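Long-range contacts in arginase (RocF) (Helicobacter pylori, PDB 4G3H), which probably hydrolyses L-arginine to L-ornithine and urea, using two manganese ions per subunit: residues Glu7-Ala12 against Cys47-Glu52; Lys106-Gly111 against Ala225-Tyr230; Asp236-Lys241 against Leu254-Leu259. One frame throughout, in Å; residues are numbered along the deposited sequence.

In the fold
All three contacts belong to one alpha/beta domain built on a parallel eight-stranded sheet. Contacts 1 and 2 each join neighbouring strands of that sheet: contact 1 between strand 2-8 and the outermost strand 44-50 on one side, contact 2 between the interior strands 110-115 and 228-234; their centres lie about 28 Å apart. Contact 2 is the more buried, with isoleucines and glycine inside and lysines and Asp227 at its outer end, whereas contact 1 is partly exposed and adds a water-mediated Glu9-Lys51 link. Contact 3 lies beyond the sheet, tying the loop that follows strand 228-234 to the start of helix 256-269. It has one backbone bridge, apolar packing, and a manganese ligand at its edge.

Contact 1 (Glu7-Ala12 against Cys47-Glu52); sequences EAELGA and CVLYKE
Glu7, Tyr50 and Glu9 bury the most surface where the end of strand 2-8 runs beside strand 44-50. Glu7 is held through its backbone: its N donates to Val48 O at 2.9 Å, and its O accepts from Tyr50 N. With CG anti to N (chi1 -179°), the extended Glu7 side chain carries OE2 to 3.5 Å from Cys47 SG, while Leu49 lies on the same face of the sheet.

The Tyr50 ring folds back across the neighbouring strand. Its chi1 of 71° sets CG between the backbone N and carbonyl carbon, bringing the ring under Ala8, whose CB makes a CH-pi contact over one face, 4.2 Å from the ring centroid. Beyond the contact, Tyr50 OH bonds to Asp18 OD1, which fixes the far end of the ring.

Glu9 leaves the strand but keeps the pairing for one more step, its N donating almost straight (171°) to Tyr50 O at 3.0 Å. Its OE1 and Lys51 NZ stand 4.2 Å apart, and a water bridges them, donating to the carboxylate and accepting from Lys51 NZ. A second water links Leu10 N to Tyr50 O. The pairs Glu7-Leu49 and Ala8-Tyr50 are parallel beta bridges at the edge of the central sheet of the arginase alpha/beta fold.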
loop_
_atom_site.group_PDB
_atom_site.type_symbol
_atom_site.label_atom_id
_atom_site.label_comp_id
_atom_site.label_asym_id
_atom_site.label_seq_id
_atom_site.Cartn_x
_atom_site.Cartn_y
_atom_site.Cartn_z
ATOM N N GLU A 7 -12.764 1.346 5.393
ATOM C CA GLU A 7 -13.359 1.060 6.689
ATOM C C GLU A 7 -14.032 -0.304 6.613
ATOM O O GLU A 7 -14.730 -0.608 5.639
ATOM C CB GLU A 7 -14.384 2.143 7.056
ATOM C CG GLU A 7 -15.043 1.940 8.413
ATOM C CD GLU A 7 -16.025 3.042 8.766
ATOM O OE1 GLU A 7 -16.757 2.884 9.766
ATOM O OE2 GLU A 7 -16.066 4.067 8.049
ATOM N N ALA A 8 -13.816 -1.129 7.634
ATOM C CA ALA A 8 -14.407 -2.462 7.650
ATOM C C ALA A 8 -15.926 -2.394 7.705
ATOM O O ALA A 8 -16.497 -1.681 8.533
ATOM C CB ALA A 8 -13.880 -3.266 8.843
ATOM N N GLU A 9 -16.584 -3.131 6.820
ATOM C CA GLU A 9 -18.040 -3.148 6.828
ATOM C C GLU A 9 -18.538 -3.621 8.196
ATOM O O GLU A 9 -19.561 -3.140 8.685
ATOM C CB GLU A 9 -18.583 -4.076 5.736
ATOM C CG GLU A 9 -20.097 -4.235 5.778
ATOM C CD GLU A 9 -20.629 -5.151 4.689
ATOM O OE1 GLU A 9 -20.175 -6.313 4.601
ATOM O OE2 GLU A 9 -21.511 -4.709 3.922
ATOM N N LEU A 10 -17.802 -4.550 8.811
ATOM C CA LEU A 10 -18.172 -5.096 10.119
ATOM C C LEU A 10 -17.086 -4.932 11.183
ATOM O O LEU A 10 -15.914 -5.212 10.932
ATOM C CB LEU A 10 -18.508 -6.591 9.996
ATOM C CG LEU A 10 -19.580 -7.079 9.010
ATOM C CD1 LEU A 10 -19.603 -8.596 9.030
ATOM C CD2 LEU A 10 -20.944 -6.527 9.367
ATOM N N GLY A 11 -17.484 -4.475 12.370
ATOM C CA GLY A 11 -16.551 -4.312 13.476
ATOM C C GLY A 11 -15.422 -3.312 13.329
ATOM O O GLY A 11 -14.347 -3.485 13.920
ATOM N N ALA A 12 -15.651 -2.248 12.569
ATOM C CA ALA A 12 -14.610 -1.248 12.360
ATOM C C ALA A 12 -14.141 -0.605 13.658
ATOM O O ALA A 12 -12.963 -0.274 13.808
ATOM C CB ALA A 12 -15.107 -0.167 11.391
ATOM N N CYS A 47 -15.605 7.066 1.307
ATOM C CA CYS A 47 -15.457 5.953 2.233
ATOM C C CYS A 47 -15.702 4.682 1.437
ATOM O O CYS A 47 -16.678 4.594 0.692
ATOM C CB CYS A 47 -16.480 6.032 3.371
ATOM S SG CYS A 47 -16.323 4.670 4.578
ATOM N N VAL A 48 -14.807 3.709 1.587
ATOM C CA VAL A 48 -14.926 2.437 0.886
ATOM C C VAL A 48 -14.883 1.319 1.923
ATOM O O VAL A 48 -13.955 1.249 2.730
ATOM C CB VAL A 48 -13.776 2.246 -0.135
ATOM C CG1 VAL A 48 -13.849 0.850 -0.757
ATOM C CG2 VAL A 48 -13.874 3.305 -1.222
ATOM N N LEU A 49 -15.902 0.464 1.908
ATOM C CA LEU A 49 -15.991 -0.640 2.850
ATOM C C LEU A 49 -15.221 -1.862 2.370
ATOM O O LEU A 49 -15.146 -2.140 1.170
ATOM C CB LEU A 49 -17.455 -1.019 3.087
ATOM C CG LEU A 49 -18.371 0.107 3.581
ATOM C CD1 LEU A 49 -19.755 -0.457 3.852
ATOM C CD2 LEU A 49 -17.793 0.744 4.848
ATOM N N TYR A 50 -14.642 -2.592 3.315
ATOM C CA TYR A 50 -13.885 -3.786 2.977
ATOM C C TYR A 50 -14.217 -4.925 3.926
ATOM O O TYR A 50 -14.814 -4.721 4.983
ATOM C CB TYR A 50 -12.377 -3.492 3.006
ATOM C CG TYR A 50 -11.783 -3.264 4.386
ATOM C CD1 TYR A 50 -11.322 -4.338 5.152
ATOM C CD2 TYR A 50 -11.675 -1.978 4.920
ATOM C CE1 TYR A 50 -10.763 -4.139 6.422
ATOM C CE2 TYR A 50 -11.117 -1.764 6.197
ATOM C CZ TYR A 50 -10.663 -2.851 6.935
ATOM O OH TYR A 50 -10.088 -2.665 8.176
ATOM N N LYS A 51 -13.826 -6.128 3.528
ATOM C CA LYS A 51 -14.057 -7.326 4.311
ATOM C C LYS A 51 -12.692 -7.946 4.575
ATOM O O LYS A 51 -11.884 -8.087 3.660
ATOM C CB LYS A 51 -14.927 -8.303 3.524
ATOM C CG LYS A 51 -15.518 -9.416 4.358
ATOM C CD LYS A 51 -16.362 -10.333 3.501
ATOM C CE LYS A 51 -17.379 -11.066 4.344
ATOM N NZ LYS A 51 -18.323 -10.100 4.968
ATOM N N GLU A 52 -12.430 -8.303 5.825
ATOM C CA GLU A 52 -11.148 -8.901 6.180
ATOM C C GLU A 52 -11.026 -10.319 5.625
ATOM O O GLU A 52 -11.970 -11.101 5.684
ATOM C CB GLU A 52 -10.992 -8.945 7.697
ATOM C CG GLU A 52 -9.704 -9.607 8.149
ATOM C CD GLU A 52 -9.652 -9.832 9.648
ATOM O OE1 GLU A 52 -8.608 -10.315 10.134
ATOM O OE2 GLU A 52 -10.649 -9.531 10.337
HETATM O O HOH W 1 -17.920 -7.583 5.912
HETATM O O HOH W 2 -16.025 -6.237 7.131
#

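Contact 2 (Lys106-Gly111 against Ala225-Tyr230); sequences KDKKIG and AVDIIY
Gly111 and Ile228 meet in the tightly packed part of this parallel strand pair. Gly111 N donates to Ile228 O at 2.9 Å, and Gly111 O accepts from Tyr230 N, so the glycine is gripped through both of its backbone polar atoms. Val226 sets its CG1 3.8 Å from Gly111 CA, packing directly on the bare glycine backbone. On the face bearing Ile110 and Ile228, the two isoleucines lie side by side and point the same way, CG1 to CG1 at 3.8 Å. The chi1 of Ile228, 59°, places its CG1 between the backbone N and carbonyl carbon and swings that branch toward Ile110.

Lys109 marks the passage to the outer end. Its O takes two N-H donors, Asp227 N at 2.8 Å and the longer Ile228 N at 3.3 Å, while its own N donates in an almost straight line (178°) to Asp227 OD2, on the anti side of the carboxylate. Asp227 thus clasps this residue with both backbone and side chain.

Farther out the packing is looser. The Lys108 chain, bent at chi2, crosses Asp227 at about a right angle, its CD 3.9 Å from Asp227 CB, and the lysine is exposed to solvent. Lys109 lays its methylenes across Val226 and past Ala225 O before its NZ reaches a salt bridge with Asp175.

Helix 94-104 covers the isoleucine face, Phe101 touching both Ile110 and Ile228 and Phe98 meeting the Tyr230 ring edge-to-face. Strand 274-280 flanks strand 228-234 on the side away from strand 110-115, and there Glu278 bonds to Tyr230 OH.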
loop_
_atom_site.group_PDB
_atom_site.type_symbol
_atom_site.label_atom_id
_atom_site.label_comp_id
_atom_site.label_asym_id
_atom_site.label_seq_id
_atom_site.Cartn_x
_atom_site.Cartn_y
_atom_site.Cartn_z
ATOM N N LYS A 106 -5.714 -2.010 -17.730
ATOM C CA LYS A 106 -5.481 -3.346 -18.272
ATOM C C LYS A 106 -4.408 -3.520 -19.339
ATOM O O LYS A 106 -3.795 -4.582 -19.422
ATOM C CB LYS A 106 -6.802 -3.937 -18.776
ATOM C CG LYS A 106 -7.656 -2.984 -19.589
ATOM C CD LYS A 106 -9.021 -3.598 -19.861
ATOM C CE LYS A 106 -9.948 -2.615 -20.554
ATOM N NZ LYS A 106 -9.427 -2.193 -21.881
ATOM N N ASP A 107 -4.169 -2.496 -20.148
ATOM C CA ASP A 107 -3.159 -2.601 -21.198
ATOM C C ASP A 107 -1.881 -1.832 -20.880
ATOM O O ASP A 107 -1.137 -1.456 -21.784
ATOM C CB ASP A 107 -3.727 -2.104 -22.527
ATOM C CG ASP A 107 -4.197 -0.666 -22.456
ATOM O OD1 ASP A 107 -4.615 -0.126 -23.502
ATOM O OD2 ASP A 107 -4.151 -0.076 -21.354
ATOM N N LYS A 108 -1.621 -1.606 -19.598
ATOM C CA LYS A 108 -0.432 -0.873 -19.190
ATOM C C LYS A 108 0.503 -1.724 -18.343
ATOM O O LYS A 108 0.055 -2.588 -17.592
ATOM C CB LYS A 108 -0.833 0.371 -18.393
ATOM C CG LYS A 108 -1.693 1.357 -19.159
ATOM C CD LYS A 108 -0.936 1.941 -20.340
ATOM C CE LYS A 108 -1.802 2.906 -21.132
ATOM N NZ LYS A 108 -1.063 3.477 -22.292
ATOM N N LYS A 109 1.802 -1.485 -18.481
ATOM C CA LYS A 109 2.794 -2.198 -17.683
ATOM C C LYS A 109 2.884 -1.384 -16.390
ATOM O O LYS A 109 3.146 -0.179 -16.421
ATOM C CB LYS A 109 4.149 -2.229 -18.396
ATOM C CG LYS A 109 5.212 -3.017 -17.641
ATOM C CD LYS A 109 6.508 -3.122 -18.432
ATOM C CE LYS A 109 7.599 -3.839 -17.638
ATOM N NZ LYS A 109 7.255 -5.250 -17.309
ATOM N N ILE A 110 2.663 -2.045 -15.259
ATOM C CA ILE A 110 2.657 -1.366 -13.971
ATOM C C ILE A 110 3.845 -1.644 -13.067
ATOM O O ILE A 110 4.254 -2.791 -12.889
ATOM C CB ILE A 110 1.367 -1.722 -13.191
ATOM C CG1 ILE A 110 0.144 -1.348 -14.028
ATOM C CG2 ILE A 110 1.335 -1.000 -11.848
ATOM C CD1 ILE A 110 -1.158 -1.916 -13.499
ATOM N N GLY A 111 4.393 -0.575 -12.497
ATOM C CA GLY A 111 5.509 -0.707 -11.582
ATOM C C GLY A 111 4.980 -0.472 -10.182
ATOM O O GLY A 111 4.004 0.265 -10.007
ATOM N N ALA A 225 10.865 0.715 -18.089
ATOM C CA ALA A 225 9.894 0.284 -19.088
ATOM C C ALA A 225 8.412 0.349 -18.705
ATOM O O ALA A 225 7.549 0.206 -19.575
ATOM C CB ALA A 225 10.240 -1.130 -19.550
ATOM N N VAL A 226 8.101 0.563 -17.428
ATOM C CA VAL A 226 6.694 0.605 -17.008
ATOM C C VAL A 226 5.991 1.871 -17.471
ATOM O O VAL A 226 6.621 2.914 -17.624
ATOM C CB VAL A 226 6.542 0.484 -15.463
ATOM C CG1 VAL A 226 7.314 -0.736 -14.959
ATOM C CG2 VAL A 226 7.016 1.761 -14.782
ATOM N N ASP A 227 4.680 1.772 -17.680
ATOM C CA ASP A 227 3.879 2.905 -18.134
ATOM C C ASP A 227 3.323 3.724 -16.982
ATOM O O ASP A 227 3.187 4.940 -17.089
ATOM C CB ASP A 227 2.710 2.423 -18.998
ATOM C CG ASP A 227 3.165 1.666 -20.224
ATOM O OD1 ASP A 227 3.932 2.250 -21.022
ATOM O OD2 ASP A 227 2.754 0.493 -20.385
ATOM N N ILE A 228 2.966 3.052 -15.892
ATOM C CA ILE A 228 2.426 3.746 -14.734
ATOM C C ILE A 228 2.909 3.099 -13.446
ATOM O O ILE A 228 3.231 1.913 -13.410
ATOM C CB ILE A 228 0.885 3.781 -14.742
ATOM C CG1 ILE A 228 0.334 2.363 -14.749
ATOM C CG2 ILE A 228 0.386 4.582 -15.939
ATOM C CD1 ILE A 228 -1.164 2.320 -14.638
ATOM N N ILE A 229 2.940 3.894 -12.386
ATOM C CA ILE A 229 3.442 3.434 -11.112
ATOM C C ILE A 229 2.446 3.583 -9.969
ATOM O O ILE A 229 1.669 4.543 -9.917
ATOM C CB ILE A 229 4.739 4.198 -10.780
ATOM C CG1 ILE A 229 5.749 3.994 -11.914
ATOM C CG2 ILE A 229 5.320 3.726 -9.459
ATOM C CD1 ILE A 229 7.038 4.784 -11.746
ATOM N N TYR A 230 2.476 2.606 -9.067
ATOM C CA TYR A 230 1.623 2.577 -7.885
ATOM C C TYR A 230 2.555 2.585 -6.667
ATOM O O TYR A 230 3.442 1.732 -6.559
ATOM C CB TYR A 230 0.781 1.291 -7.887
ATOM C CG TYR A 230 -0.148 1.124 -6.699
ATOM C CD1 TYR A 230 -1.457 1.617 -6.728
ATOM C CD2 TYR A 230 0.283 0.468 -5.541
ATOM C CE1 TYR A 230 -2.317 1.457 -5.627
ATOM C CE2 TYR A 230 -0.563 0.306 -4.438
ATOM C CZ TYR A 230 -1.859 0.803 -4.487
ATOM O OH TYR A 230 -2.682 0.643 -3.393
#

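Contact 3 (Asp236-Lys241 against Leu254-Leu259); sequences DIMDGK and LSFDEL. With MN (manganese (II) ion), chain F.
Leu254 pairs with the loop after strand 228-234 in a single backbone bridge, just ahead of a helix whose first turn is closed by a capping box. Leu254 N donates to Ile237 O at 3.1 Å, and its O accepts from Asp239 N at 2.7 Å; both donors lie in the carbonyl plane, on a lone pair. The Leu254 side chain crosses that of Ile237 obliquely, CD1 against CD1 at 3.7 Å, and its other neighbours include Val205 and Ile208 of helix 205-210.

Ser255 is the N-cap of helix 256-269. Its OG accepts from Glu258 N at 3.0 Å, while Ser255 N donates to Glu258 OE2, completing the reciprocal pair.

Phe256 presents its ring edge to Met238 SD, a Met-aromatic contact in which the sulfur lies 80° off the ring normal and 4.1 Å from CD1. Helix 293-309 also contributes residues around this ring, including Gln297 and Ile301.

Glu258, besides capping the helix start, makes a salt bridge through OE1 with Arg209. Leu259 then turns inward: its CD2 rests 3.7 Å from Met238 CG, the two side chains crossing at about a right angle, and its CD1 faces Ile237 CG2. The bend at chi3 (-84°) of Met238 keeps CE as well as SD near that CD2.

The loop packed here also carries a metal ligand. Asp236, just before Ile237, joins Asp116, His118 and Asp234 around one manganese ion; its OD1 accepts from Ala117 N, and its OD2 binds the manganese at 2.1 Å.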
loop_
_atom_site.group_PDB
_atom_site.type_symbol
_atom_site.label_atom_id
_atom_site.label_comp_id
_atom_site.label_asym_id
_atom_site.label_seq_id
_atom_site.Cartn_x
_atom_site.Cartn_y
_atom_site.Cartn_z
ATOM N N ASP A 236 5.301 1.030 8.988
ATOM C CA ASP A 236 6.249 0.269 9.788
ATOM C C ASP A 236 7.634 0.211 9.140
ATOM O O ASP A 236 8.527 -0.479 9.633
ATOM C CB ASP A 236 5.730 -1.147 10.089
ATOM C CG ASP A 236 5.564 -2.004 8.848
ATOM O OD1 ASP A 236 6.201 -1.726 7.810
ATOM O OD2 ASP A 236 4.798 -2.982 8.925
ATOM N N ILE A 237 7.816 0.934 8.034
ATOM C CA ILE A 237 9.123 0.960 7.395
ATOM C C ILE A 237 10.006 1.782 8.329
ATOM O O ILE A 237 11.229 1.623 8.362
ATOM C CB ILE A 237 9.079 1.610 5.993
ATOM C CG1 ILE A 237 10.485 1.603 5.379
ATOM C CG2 ILE A 237 8.531 3.015 6.079
ATOM C CD1 ILE A 237 10.549 2.066 3.927
ATOM N N MET A 238 9.375 2.663 9.099
ATOM C CA MET A 238 10.111 3.476 10.061
ATOM C C MET A 238 10.495 2.581 11.238
ATOM O O MET A 238 9.772 1.643 11.572
ATOM C CB MET A 238 9.258 4.642 10.566
ATOM C CG MET A 238 9.082 5.771 9.565
ATOM S SD MET A 238 8.189 7.168 10.273
ATOM C CE MET A 238 6.509 6.611 10.040
ATOM N N ASP A 239 11.634 2.869 11.859
ATOM C CA ASP A 239 12.104 2.077 12.986
ATOM C C ASP A 239 11.029 1.847 14.050
ATOM O O ASP A 239 10.353 2.782 14.474
ATOM C CB ASP A 239 13.304 2.754 13.637
ATOM C CG ASP A 239 13.963 1.877 14.677
ATOM O OD1 ASP A 239 14.693 0.944 14.282
ATOM O OD2 ASP A 239 13.734 2.107 15.883
ATOM N N GLY A 240 10.906 0.600 14.497
ATOM C CA GLY A 240 9.921 0.245 15.505
ATOM C C GLY A 240 10.035 0.976 16.832
ATOM O O GLY A 240 9.041 1.116 17.544
ATOM N N LYS A 241 11.238 1.431 17.175
ATOM C CA LYS A 241 11.453 2.159 18.424
ATOM C C LYS A 241 11.035 3.618 18.271
ATOM O O LYS A 241 10.526 4.230 19.211
ATOM C CB LYS A 241 12.930 2.123 18.830
ATOM C CG LYS A 241 13.472 0.761 19.218
ATOM C CD LYS A 241 12.770 0.213 20.447
ATOM C CE LYS A 241 13.684 -0.732 21.207
ATOM N NZ LYS A 241 14.344 -1.706 20.293
ATOM N N LEU A 254 13.891 2.900 9.220
ATOM C CA LEU A 254 14.267 4.252 8.842
ATOM C C LEU A 254 13.818 5.246 9.894
ATOM O O LEU A 254 12.914 4.970 10.682
ATOM C CB LEU A 254 13.617 4.645 7.512
ATOM C CG LEU A 254 14.066 3.934 6.242
ATOM C CD1 LEU A 254 13.210 4.439 5.087
ATOM C CD2 LEU A 254 15.549 4.199 5.979
ATOM N N SER A 255 14.464 6.404 9.892
ATOM C CA SER A 255 14.113 7.483 10.800
ATOM C C SER A 255 13.009 8.244 10.078
ATOM O O SER A 255 12.823 8.083 8.873
ATOM C CB SER A 255 15.296 8.416 10.998
ATOM O OG SER A 255 15.554 9.140 9.803
ATOM N N PHE A 256 12.284 9.079 10.808
ATOM C CA PHE A 256 11.217 9.873 10.221
ATOM C C PHE A 256 11.754 10.740 9.071
ATOM O O PHE A 256 11.142 10.816 8.004
ATOM C CB PHE A 256 10.589 10.745 11.311
ATOM C CG PHE A 256 9.565 11.721 10.808
ATOM C CD1 PHE A 256 8.476 11.291 10.062
ATOM C CD2 PHE A 256 9.675 13.075 11.117
ATOM C CE1 PHE A 256 7.508 12.194 9.631
ATOM C CE2 PHE A 256 8.714 13.988 10.694
ATOM C CZ PHE A 256 7.626 13.550 9.949
ATOM N N ASP A 257 12.904 11.380 9.280
ATOM C CA ASP A 257 13.500 12.240 8.248
ATOM C C ASP A 257 14.011 11.462 7.037
ATOM O O ASP A 257 13.962 11.956 5.904
ATOM C CB ASP A 257 14.640 13.074 8.837
ATOM C CG ASP A 257 14.136 14.199 9.719
ATOM O OD1 ASP A 257 13.327 15.016 9.230
ATOM O OD2 ASP A 257 14.546 14.272 10.893
ATOM N N GLU A 258 14.505 10.253 7.273
ATOM C CA GLU A 258 14.983 9.427 6.181
ATOM C C GLU A 258 13.806 9.088 5.261
ATOM O O GLU A 258 13.919 9.199 4.037
ATOM C CB GLU A 258 15.642 8.155 6.728
ATOM C CG GLU A 258 17.105 8.359 7.095
ATOM C CD GLU A 258 17.677 7.239 7.951
ATOM O OE1 GLU A 258 18.915 7.209 8.123
ATOM O OE2 GLU A 258 16.899 6.400 8.457
ATOM N N LEU A 259 12.676 8.689 5.852
ATOM C CA LEU A 259 11.478 8.355 5.074
ATOM C C LEU A 259 11.021 9.569 4.276
ATOM O O LEU A 259 10.705 9.455 3.092
ATOM C CB LEU A 259 10.334 7.872 5.990
ATOM C CG LEU A 259 8.964 7.651 5.313
ATOM C CD1 LEU A 259 9.099 6.656 4.170
ATOM C CD2 LEU A 259 7.957 7.145 6.311
HETATM MN MN MN F . 4.532 -4.063 7.140
#